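Malate dehydrogenase (Pyrococcus horikoshii, PDB 1V9N) catalyses the NAD-dependent, reversible oxidation of (S)-malate to oxaloacetate and works as a homodimer. Local coordinates at residues 308-313 with 317-322; 45-50 with 128-133; 285-288 with 292-295. All coordinates share one frame; numbering follows the deposited sequence.

Contact 1: residues 308-313 with 317-322; sequences KSSRKH and ERIWIH. With NDP (NADPH dihydro-nicotinamide-adenine-dinucleotide phosphate), chain B.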
# COMPACT_ATOMS: atom_id res chain seq x y z
N LYS A 308 -16.17 13.80 2.31
CA LYS A 308 -16.41 14.84 1.32
C LYS A 308 -17.02 16.08 1.97
O LYS A 308 -16.65 17.21 1.63
CB LYS A 308 -17.35 14.32 0.22
CG LYS A 308 -16.74 13.20 -0.62
CD LYS A 308 -17.73 12.61 -1.61
CE LYS A 308 -18.13 13.62 -2.67
NZ LYS A 308 -16.97 14.11 -3.48
N SER A 309 -17.93 15.86 2.91
CA SER A 309 -18.61 16.94 3.60
C SER A 309 -17.79 17.61 4.70
O SER A 309 -18.27 18.54 5.34
CB SER A 309 -19.92 16.43 4.20
OG SER A 309 -20.79 15.95 3.19
N SER A 310 -16.56 17.16 4.91
CA SER A 310 -15.71 17.75 5.94
C SER A 310 -15.26 19.15 5.52
O SER A 310 -15.26 19.49 4.34
CB SER A 310 -14.50 16.86 6.24
OG SER A 310 -13.57 16.84 5.17
N ARG A 311 -14.87 19.96 6.50
CA ARG A 311 -14.43 21.33 6.27
C ARG A 311 -13.44 21.50 5.13
O ARG A 311 -12.29 21.08 5.23
CB ARG A 311 -13.83 21.88 7.56
CG ARG A 311 -13.84 23.39 7.70
CD ARG A 311 -13.37 23.75 9.09
NE ARG A 311 -14.08 22.96 10.08
CZ ARG A 311 -13.56 22.57 11.24
NH1 ARG A 311 -12.32 22.90 11.56
NH2 ARG A 311 -14.28 21.83 12.08
N LYS A 312 -13.89 22.14 4.05
CA LYS A 312 -13.05 22.38 2.87
C LYS A 312 -12.01 23.46 3.12
O LYS A 312 -12.26 24.43 3.85
CB LYS A 312 -13.92 22.80 1.68
CG LYS A 312 -14.00 21.78 0.56
CD LYS A 312 -15.38 21.16 0.47
CE LYS A 312 -15.72 20.39 1.73
NZ LYS A 312 -17.11 19.86 1.71
N HIS A 313 -10.84 23.30 2.51
CA HIS A 313 -9.76 24.27 2.64
C HIS A 313 -10.14 25.49 1.80
O HIS A 313 -10.73 25.34 0.73
CB HIS A 313 -8.45 23.65 2.13
CG HIS A 313 -7.26 24.55 2.24
ND1 HIS A 313 -7.09 25.67 1.46
CD2 HIS A 313 -6.17 24.49 3.05
CE1 HIS A 313 -5.95 26.26 1.78
NE2 HIS A 313 -5.38 25.57 2.74
N GLU A 317 -11.92 23.60 -3.78
CA GLU A 317 -13.36 23.74 -4.02
C GLU A 317 -14.10 22.56 -3.45
O GLU A 317 -15.22 22.65 -2.90
CB GLU A 317 -13.55 23.79 -5.54
CG GLU A 317 -14.69 23.03 -6.19
CD GLU A 317 -16.02 23.44 -5.65
OE1 GLU A 317 -16.11 24.58 -5.15
OE2 GLU A 317 -16.97 22.63 -5.75
N ARG A 318 -13.43 21.43 -3.56
CA ARG A 318 -14.11 20.20 -3.23
C ARG A 318 -13.15 19.15 -2.74
O ARG A 318 -11.97 19.18 -3.07
CB ARG A 318 -14.79 19.84 -4.54
CG ARG A 318 -15.35 18.50 -4.67
CD ARG A 318 -15.84 18.41 -6.09
NE ARG A 318 -16.65 17.22 -6.26
CZ ARG A 318 -17.41 16.98 -7.32
NH1 ARG A 318 -17.46 17.86 -8.31
NH2 ARG A 318 -18.12 15.86 -7.40
N ILE A 319 -13.67 18.24 -1.94
CA ILE A 319 -12.88 17.12 -1.44
C ILE A 319 -13.40 15.95 -2.26
O ILE A 319 -14.59 15.63 -2.21
CB ILE A 319 -13.13 16.86 0.06
CG1 ILE A 319 -12.57 18.02 0.89
CG2 ILE A 319 -12.47 15.54 0.47
CD1 ILE A 319 -12.86 17.93 2.37
N TRP A 320 -12.53 15.34 -3.06
CA TRP A 320 -12.93 14.21 -3.89
C TRP A 320 -12.65 12.89 -3.18
O TRP A 320 -11.89 12.84 -2.22
CB TRP A 320 -12.16 14.19 -5.21
CG TRP A 320 -12.30 15.41 -6.07
CD1 TRP A 320 -11.55 16.55 -6.00
CD2 TRP A 320 -13.22 15.59 -7.14
NE1 TRP A 320 -11.95 17.43 -6.98
CE2 TRP A 320 -12.98 16.87 -7.69
CE3 TRP A 320 -14.23 14.80 -7.70
CZ2 TRP A 320 -13.71 17.37 -8.77
CZ3 TRP A 320 -14.96 15.30 -8.78
CH2 TRP A 320 -14.69 16.58 -9.30
N ILE A 321 -13.28 11.83 -3.67
CA ILE A 321 -13.06 10.48 -3.15
C ILE A 321 -12.37 9.79 -4.32
O ILE A 321 -12.66 10.07 -5.48
CB ILE A 321 -14.38 9.75 -2.80
CG1 ILE A 321 -14.06 8.43 -2.09
CG2 ILE A 321 -15.18 9.46 -4.05
CD1 ILE A 321 -13.27 8.61 -0.81
N HIS A 322 -11.44 8.89 -4.03
CA HIS A 322 -10.71 8.21 -5.09
C HIS A 322 -11.59 7.48 -6.09
O HIS A 322 -12.43 6.65 -5.73
CB HIS A 322 -9.68 7.28 -4.46
CG HIS A 322 -8.75 8.00 -3.54
ND1 HIS A 322 -9.15 8.48 -2.32
CD2 HIS A 322 -7.47 8.42 -3.71
CE1 HIS A 322 -8.16 9.16 -1.77
NE2 HIS A 322 -7.13 9.14 -2.59
PA NDP B . -3.29 9.89 -10.23
O1A NDP B . -3.94 10.33 -11.44
O2A NDP B . -2.40 10.77 -9.39
O5B NDP B . -4.46 9.26 -9.27
C5B NDP B . -4.15 8.69 -7.98
C4B NDP B . -5.50 8.19 -7.42
O4B NDP B . -5.98 9.27 -6.61
C3B NDP B . -6.60 7.86 -8.39
O3B NDP B . -7.32 6.70 -7.88
C2B NDP B . -7.50 9.05 -8.44
O2B NDP B . -8.86 8.84 -8.83
C1B NDP B . -7.29 9.61 -7.06
N9A NDP B . -7.36 11.10 -6.97
C8A NDP B . -6.89 12.09 -7.88
N7A NDP B . -7.12 13.29 -7.42
C5A NDP B . -7.74 13.15 -6.21
C6A NDP B . -8.24 14.04 -5.21
N6A NDP B . -8.13 15.36 -5.39
N1A NDP B . -8.83 13.54 -4.07
C2A NDP B . -8.94 12.19 -3.89
N3A NDP B . -8.50 11.26 -4.76
C4A NDP B . -7.90 11.81 -5.92
O3 NDP B . -2.47 8.56 -10.41
PN NDP B . -1.20 8.04 -11.20
O1N NDP B . -0.27 7.59 -10.17
O2N NDP B . -0.81 9.24 -12.02
O5D NDP B . -1.83 6.87 -12.07
C5D NDP B . -1.52 6.68 -13.48
C4D NDP B . -2.30 5.42 -14.04
O4D NDP B . -1.33 4.62 -14.69
C3D NDP B . -2.98 4.49 -13.01
O3D NDP B . -4.26 4.12 -13.54
C2D NDP B . -2.03 3.33 -12.82
O2D NDP B . -2.72 2.15 -12.45
C1D NDP B . -1.35 3.27 -14.21
N1N NDP B . 0.05 2.76 -14.18
C2N NDP B . 0.29 1.52 -14.85
C3N NDP B . 1.65 1.02 -14.83
C7N NDP B . 1.96 -0.24 -15.51
O7N NDP B . 3.10 -0.73 -15.55
N7N NDP B . 0.98 -0.94 -16.14
C4N NDP B . 2.65 1.79 -14.16
C5N NDP B . 2.40 2.99 -13.51
C6N NDP B . 1.09 3.49 -13.52
P2B NDP B . -9.47 9.12 -10.23
O1X NDP B . -10.76 9.74 -9.90
O2X NDP B . -9.64 7.84 -10.98
O3X NDP B . -8.56 10.08 -11.00
O HOH W 1 -16.46 18.27 -1.36
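Lys308 and Ile319 meet across the loop that leads from helix 293-308 to helix 324-336. The Lys308 chain runs straight at first and then bends at its last two torsions (66° and 60°), folding its ammonium back to Ile319 O; NZ donates to it over 3.1 Å in the carbonyl plane. A salt bridge from NZ to Glu324 OE1 completes the grip on the lysine. The Arg318 guanidinium lies 4.2 Å off, NE to Lys308 NZ, with the ammonium at its edge, and is itself paired with Glu324 OE2, so one carboxylate serves both cations. The guanidinium also offers a face to Trp320, whose CZ3 sits over its centre. On the other flank, Lys312 slants across Ile319, its CG 4.0 Å from Ile319 CG1, while Lys312 NZ reaches back to Lys308 O at 2.7 Å. A water accepts from Ile319 N (2.8 Å) and donates to Lys308 O, bridging the backbones. Further along, Trp320 CB lies 3.6 Å from N1A of NADPH. His322 presents a ring face to the adenine, its CD2 3.2 Å from N3A, and its NE2 donates to His243 O of the second subunit. With an alanine at His322 the imidazole is gone, and the adenine would probably lose its packing surface at N3A and His243 O its donor. The chemistry implies a loop held by lysine-to-carbonyl bonds and a shared carboxylate, an anchoring consistent with a fixed approach of Trp320 and His322 to the adenine.

Contact 2: residues 45-50 with 128-133; sequences VMADLR and YGIAGY. With NDP (NADPH dihydro-nicotinamide-adenine-dinucleotide phosphate), chain B.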
# COMPACT_ATOMS: atom_id res chain seq x y z
N VAL A 45 -9.58 1.61 -23.58
CA VAL A 45 -10.63 2.61 -23.70
C VAL A 45 -11.03 3.13 -22.33
O VAL A 45 -11.31 4.32 -22.18
CB VAL A 45 -11.88 2.02 -24.42
CG1 VAL A 45 -13.03 3.03 -24.40
CG2 VAL A 45 -11.52 1.69 -25.87
N MSE A 46 -11.05 2.26 -21.33
CA MSE A 46 -11.40 2.70 -19.99
C MSE A 46 -10.39 3.75 -19.53
O MSE A 46 -10.77 4.74 -18.91
CB MSE A 46 -11.40 1.53 -19.00
CG MSE A 46 -11.71 1.98 -17.57
SE MSE A 46 -11.72 0.56 -16.27
CE MSE A 46 -13.41 -0.23 -16.74
N ALA A 47 -9.12 3.53 -19.84
CA ALA A 47 -8.07 4.47 -19.47
C ALA A 47 -8.30 5.84 -20.12
O ALA A 47 -8.15 6.88 -19.48
CB ALA A 47 -6.70 3.93 -19.89
N ASP A 48 -8.66 5.83 -21.40
CA ASP A 48 -8.92 7.08 -22.10
C ASP A 48 -10.16 7.77 -21.52
O ASP A 48 -10.16 8.98 -21.32
CB ASP A 48 -9.11 6.82 -23.60
CG ASP A 48 -7.80 6.51 -24.31
OD1 ASP A 48 -6.84 7.31 -24.17
OD2 ASP A 48 -7.72 5.47 -25.00
N LEU A 49 -11.20 6.99 -21.24
CA LEU A 49 -12.43 7.52 -20.66
C LEU A 49 -12.21 8.14 -19.28
O LEU A 49 -12.79 9.19 -18.97
CB LEU A 49 -13.48 6.41 -20.55
CG LEU A 49 -14.15 5.94 -21.84
CD1 LEU A 49 -15.07 4.77 -21.56
CD2 LEU A 49 -14.94 7.10 -22.45
N ARG A 50 -11.39 7.50 -18.46
CA ARG A 50 -11.12 7.99 -17.12
C ARG A 50 -10.09 9.12 -17.11
O ARG A 50 -9.73 9.63 -16.05
CB ARG A 50 -10.64 6.86 -16.21
CG ARG A 50 -11.65 5.74 -15.99
CD ARG A 50 -11.18 4.80 -14.87
NE ARG A 50 -11.20 5.47 -13.57
CZ ARG A 50 -12.30 5.66 -12.85
NH1 ARG A 50 -13.46 5.21 -13.29
NH2 ARG A 50 -12.24 6.33 -11.70
N TYR A 128 0.01 -4.47 -18.63
CA TYR A 128 -1.44 -4.65 -18.63
C TYR A 128 -2.33 -3.41 -18.50
O TYR A 128 -3.49 -3.51 -18.13
CB TYR A 128 -1.86 -5.71 -17.59
CG TYR A 128 -1.86 -5.32 -16.11
CD1 TYR A 128 -1.68 -3.99 -15.69
CD2 TYR A 128 -2.13 -6.28 -15.13
CE1 TYR A 128 -1.78 -3.64 -14.33
CE2 TYR A 128 -2.23 -5.94 -13.78
CZ TYR A 128 -2.06 -4.62 -13.39
OH TYR A 128 -2.22 -4.28 -12.05
N GLY A 129 -1.79 -2.24 -18.83
CA GLY A 129 -2.59 -1.03 -18.75
C GLY A 129 -2.83 -0.54 -17.33
O GLY A 129 -1.97 -0.71 -16.47
N ILE A 130 -3.98 0.06 -17.08
CA ILE A 130 -4.27 0.57 -15.74
C ILE A 130 -4.60 -0.55 -14.76
O ILE A 130 -5.35 -1.47 -15.09
CB ILE A 130 -5.43 1.61 -15.76
CG1 ILE A 130 -6.68 1.01 -16.39
CG2 ILE A 130 -5.01 2.86 -16.54
CD1 ILE A 130 -7.85 1.97 -16.42
N ALA A 131 -4.02 -0.47 -13.57
CA ALA A 131 -4.24 -1.47 -12.53
C ALA A 131 -5.69 -1.45 -12.04
O ALA A 131 -6.25 -2.49 -11.70
CB ALA A 131 -3.28 -1.22 -11.36
N GLY A 132 -6.30 -0.27 -12.03
CA GLY A 132 -7.67 -0.15 -11.56
C GLY A 132 -8.66 -0.97 -12.36
O GLY A 132 -9.73 -1.34 -11.86
N TYR A 133 -8.33 -1.26 -13.61
CA TYR A 133 -9.21 -2.04 -14.47
C TYR A 133 -9.50 -3.42 -13.86
O TYR A 133 -10.63 -3.90 -13.91
CB TYR A 133 -8.56 -2.22 -15.84
CG TYR A 133 -9.33 -3.14 -16.77
CD1 TYR A 133 -10.42 -2.67 -17.51
CD2 TYR A 133 -8.97 -4.47 -16.91
CE1 TYR A 133 -11.12 -3.52 -18.37
CE2 TYR A 133 -9.66 -5.33 -17.76
CZ TYR A 133 -10.73 -4.85 -18.48
OH TYR A 133 -11.40 -5.71 -19.32
PA NDP B . -3.29 9.89 -10.23
O1A NDP B . -3.94 10.33 -11.44
O2A NDP B . -2.40 10.77 -9.39
O5B NDP B . -4.46 9.26 -9.27
C5B NDP B . -4.15 8.69 -7.98
C4B NDP B . -5.50 8.19 -7.42
O4B NDP B . -5.98 9.27 -6.61
C3B NDP B . -6.60 7.86 -8.39
O3B NDP B . -7.32 6.70 -7.88
C2B NDP B . -7.50 9.05 -8.44
O2B NDP B . -8.86 8.84 -8.83
C1B NDP B . -7.29 9.61 -7.06
N9A NDP B . -7.36 11.10 -6.97
C8A NDP B . -6.89 12.09 -7.88
N7A NDP B . -7.12 13.29 -7.42
C5A NDP B . -7.74 13.15 -6.21
C6A NDP B . -8.24 14.04 -5.21
N6A NDP B . -8.13 15.36 -5.39
N1A NDP B . -8.83 13.54 -4.07
C2A NDP B . -8.94 12.19 -3.89
N3A NDP B . -8.50 11.26 -4.76
C4A NDP B . -7.90 11.81 -5.92
O3 NDP B . -2.47 8.56 -10.41
PN NDP B . -1.20 8.04 -11.20
O1N NDP B . -0.27 7.59 -10.17
O2N NDP B . -0.81 9.24 -12.02
O5D NDP B . -1.83 6.87 -12.07
C5D NDP B . -1.52 6.68 -13.48
C4D NDP B . -2.30 5.42 -14.04
O4D NDP B . -1.33 4.62 -14.69
C3D NDP B . -2.98 4.49 -13.01
O3D NDP B . -4.26 4.12 -13.54
C2D NDP B . -2.03 3.33 -12.82
O2D NDP B . -2.72 2.15 -12.45
C1D NDP B . -1.35 3.27 -14.21
N1N NDP B . 0.05 2.76 -14.18
C2N NDP B . 0.29 1.52 -14.85
C3N NDP B . 1.65 1.02 -14.83
C7N NDP B . 1.96 -0.24 -15.51
O7N NDP B . 3.10 -0.73 -15.55
N7N NDP B . 0.98 -0.94 -16.14
C4N NDP B . 2.65 1.79 -14.16
C5N NDP B . 2.40 2.99 -13.51
C6N NDP B . 1.09 3.49 -13.52
P2B NDP B . -9.47 9.12 -10.23
O1X NDP B . -10.76 9.74 -9.90
O2X NDP B . -9.64 7.84 -10.98
O3X NDP B . -8.56 10.08 -11.00
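The Tyr133 ring receives the selenium of Met46 at its edge, a Met-aromatic contact in which SE lies 5.0 Å from the centroid of the Tyr133 ring and 79° off the ring normal. Met46 is selenomethionine in the crystal; its CG stands anti to the backbone N (chi1 178°), which carries SE out from helix 34-49 to Tyr133 CD1, 3.7 Å away. The other flat groups turn to the cofactor and the surrounding core. The Arg50 guanidinium meets the 2'-phosphate of NADPH at its edge and in plane, NH2 donating to O2X over 3.1 Å in a nearly straight bond (167°). Its positive charge also forms a cation-pi contact with Phe327, and NH2 is bonded to Gly323 O. The Tyr128 ring is stacked with both Tyr134 and His280. Ile130 packs against helix 34-49: it crosses Met46 at about a right angle, CD1 reaching Met46 CG at 4.0 Å, while its CG2 rests on Ala47 CB at 3.9 Å. The loop carrying Ile130 thus packs on helix 34-49 with one side and holds the nicotinamide half of the cofactor with its backbone. Gly129 O accepts from the carboxamide N7N over 3.0 Å. Two residues on, Ala131 N donates to the ribose hydroxyl O2D of NADPH at 3.1 Å, and Ile130 CG2 stands 3.3 Å from the neighbouring O3D.

Contact 3: residues 285-288 with 292-295; sequences IDIE and PLEE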
# COMPACT_ATOMS: atom_id res chain seq x y z
N ILE A 285 -11.33 -10.11 -1.96
CA ILE A 285 -11.90 -10.46 -0.67
C ILE A 285 -13.41 -10.45 -0.87
O ILE A 285 -13.98 -9.43 -1.25
CB ILE A 285 -11.52 -9.43 0.42
CG1 ILE A 285 -10.01 -9.44 0.65
CG2 ILE A 285 -12.25 -9.76 1.72
CD1 ILE A 285 -9.54 -8.42 1.70
N ASP A 286 -14.05 -11.60 -0.65
CA ASP A 286 -15.50 -11.66 -0.80
C ASP A 286 -16.11 -11.07 0.45
O ASP A 286 -16.22 -11.72 1.49
CB ASP A 286 -15.97 -13.11 -0.99
CG ASP A 286 -17.48 -13.20 -1.16
OD1 ASP A 286 -18.05 -12.41 -1.94
OD2 ASP A 286 -18.10 -14.07 -0.52
N ILE A 287 -16.51 -9.81 0.35
CA ILE A 287 -17.10 -9.09 1.48
C ILE A 287 -18.15 -9.89 2.25
O ILE A 287 -18.13 -9.91 3.48
CB ILE A 287 -17.71 -7.76 0.99
CG1 ILE A 287 -16.58 -6.85 0.49
CG2 ILE A 287 -18.51 -7.09 2.11
CD1 ILE A 287 -17.06 -5.65 -0.31
N GLU A 288 -19.06 -10.54 1.54
CA GLU A 288 -20.15 -11.32 2.15
C GLU A 288 -19.68 -12.35 3.20
O GLU A 288 -20.38 -12.62 4.17
CB GLU A 288 -20.96 -12.02 1.06
CG GLU A 288 -22.26 -12.69 1.52
CD GLU A 288 -23.34 -11.71 1.97
OE1 GLU A 288 -23.20 -10.49 1.71
OE2 GLU A 288 -24.33 -12.16 2.58
N PRO A 292 -22.43 -8.52 6.01
CA PRO A 292 -23.38 -8.38 4.90
C PRO A 292 -22.91 -7.29 3.94
O PRO A 292 -22.52 -6.20 4.37
CB PRO A 292 -24.68 -8.02 5.62
CG PRO A 292 -24.56 -8.78 6.92
CD PRO A 292 -23.12 -8.51 7.31
N LEU A 293 -22.95 -7.59 2.65
CA LEU A 293 -22.52 -6.63 1.64
C LEU A 293 -23.30 -5.32 1.73
O LEU A 293 -22.72 -4.23 1.62
CB LEU A 293 -22.66 -7.23 0.24
CG LEU A 293 -22.32 -6.27 -0.91
CD1 LEU A 293 -20.90 -5.75 -0.73
CD2 LEU A 293 -22.46 -6.98 -2.25
N GLU A 294 -24.61 -5.41 1.94
CA GLU A 294 -25.40 -4.19 2.03
C GLU A 294 -24.97 -3.33 3.21
O GLU A 294 -25.03 -2.10 3.15
CB GLU A 294 -26.89 -4.51 2.10
CG GLU A 294 -27.49 -4.99 0.77
CD GLU A 294 -27.25 -4.02 -0.39
OE1 GLU A 294 -27.64 -2.84 -0.27
OE2 GLU A 294 -26.67 -4.44 -1.42
N GLU A 295 -24.53 -3.96 4.30
CA GLU A 295 -24.05 -3.22 5.47
C GLU A 295 -22.73 -2.56 5.11
O GLU A 295 -22.48 -1.41 5.45
CB GLU A 295 -23.84 -4.16 6.67
CG GLU A 295 -25.09 -4.48 7.45
CD GLU A 295 -24.81 -5.40 8.63
OE1 GLU A 295 -23.88 -5.10 9.41
OE2 GLU A 295 -25.53 -6.42 8.76
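Leu293, the first residue of helix 293-308, touches both Glu288 and Ile287 along its side chain. Its CB lies 3.6 Å from Glu288 OE1, beside the bond that the same oxygen accepts from the backbone: Leu293 N donates to Glu288 OE1 over 3.1 Å at 158°, and the hydrogen arrives nearly along the C-O axis. From CB the chain leaves with CG anti to the backbone N (chi1 176°), and this brings the CD1 branch against Ile287. There CD1 does the touching. It stands 3.9 Å from Ile287 CD1 and equally near Ile287 CG2, with Ile287 CB slightly farther back, so one methyl is set into the angle between two branches of the isoleucine, the two side chains crossing at about a right angle. Glu288 reaches the helix start through a bend at its second torsion (68°), which swings OE1 round to Leu293 N and to within 3.8 Å of Pro292 CA. Pro292 occupies the N-cap position, and a carboxylate at the amino end of a helix would probably be favoured in its charged form by the helix dipole. Polar and apolar parts are thus divided between two neighbouring residues, Glu288 binding the first amide of the helix and Ile287 supplying the aliphatic surface beside it. This turn joins strand 278-285 of the mixed sheet to helix 293-308: Ile287 packs on Ile144 of strand 144-149, Pro175 lies against both Ile287 and Leu293, and Leu259 of the second subunit packs on Ile287.

Overall arrangement
Contact 2 is the buried one, with its centre about 6 Å from the centre of the chain; contacts 1 and 3 lie farther out, each about 25 Å from it, partly buried and touching the second subunit. Helix 293-308 ties the outer two together: contact 3 forms at its beginning, contact 1 at its last residue and the loop beyond. NADPH links contacts 1 and 2, the former holding the adenine and the latter the 2'-phosphate and the nicotinamide riboside. Their chemistry follows position. Between its segments, contact 2 is apolar and selenium-aromatic, contact 1 depends on lysines, carbonyls and a water, and contact 3 combines one amide-to-carboxylate hydrogen bond with a small aliphatic patch.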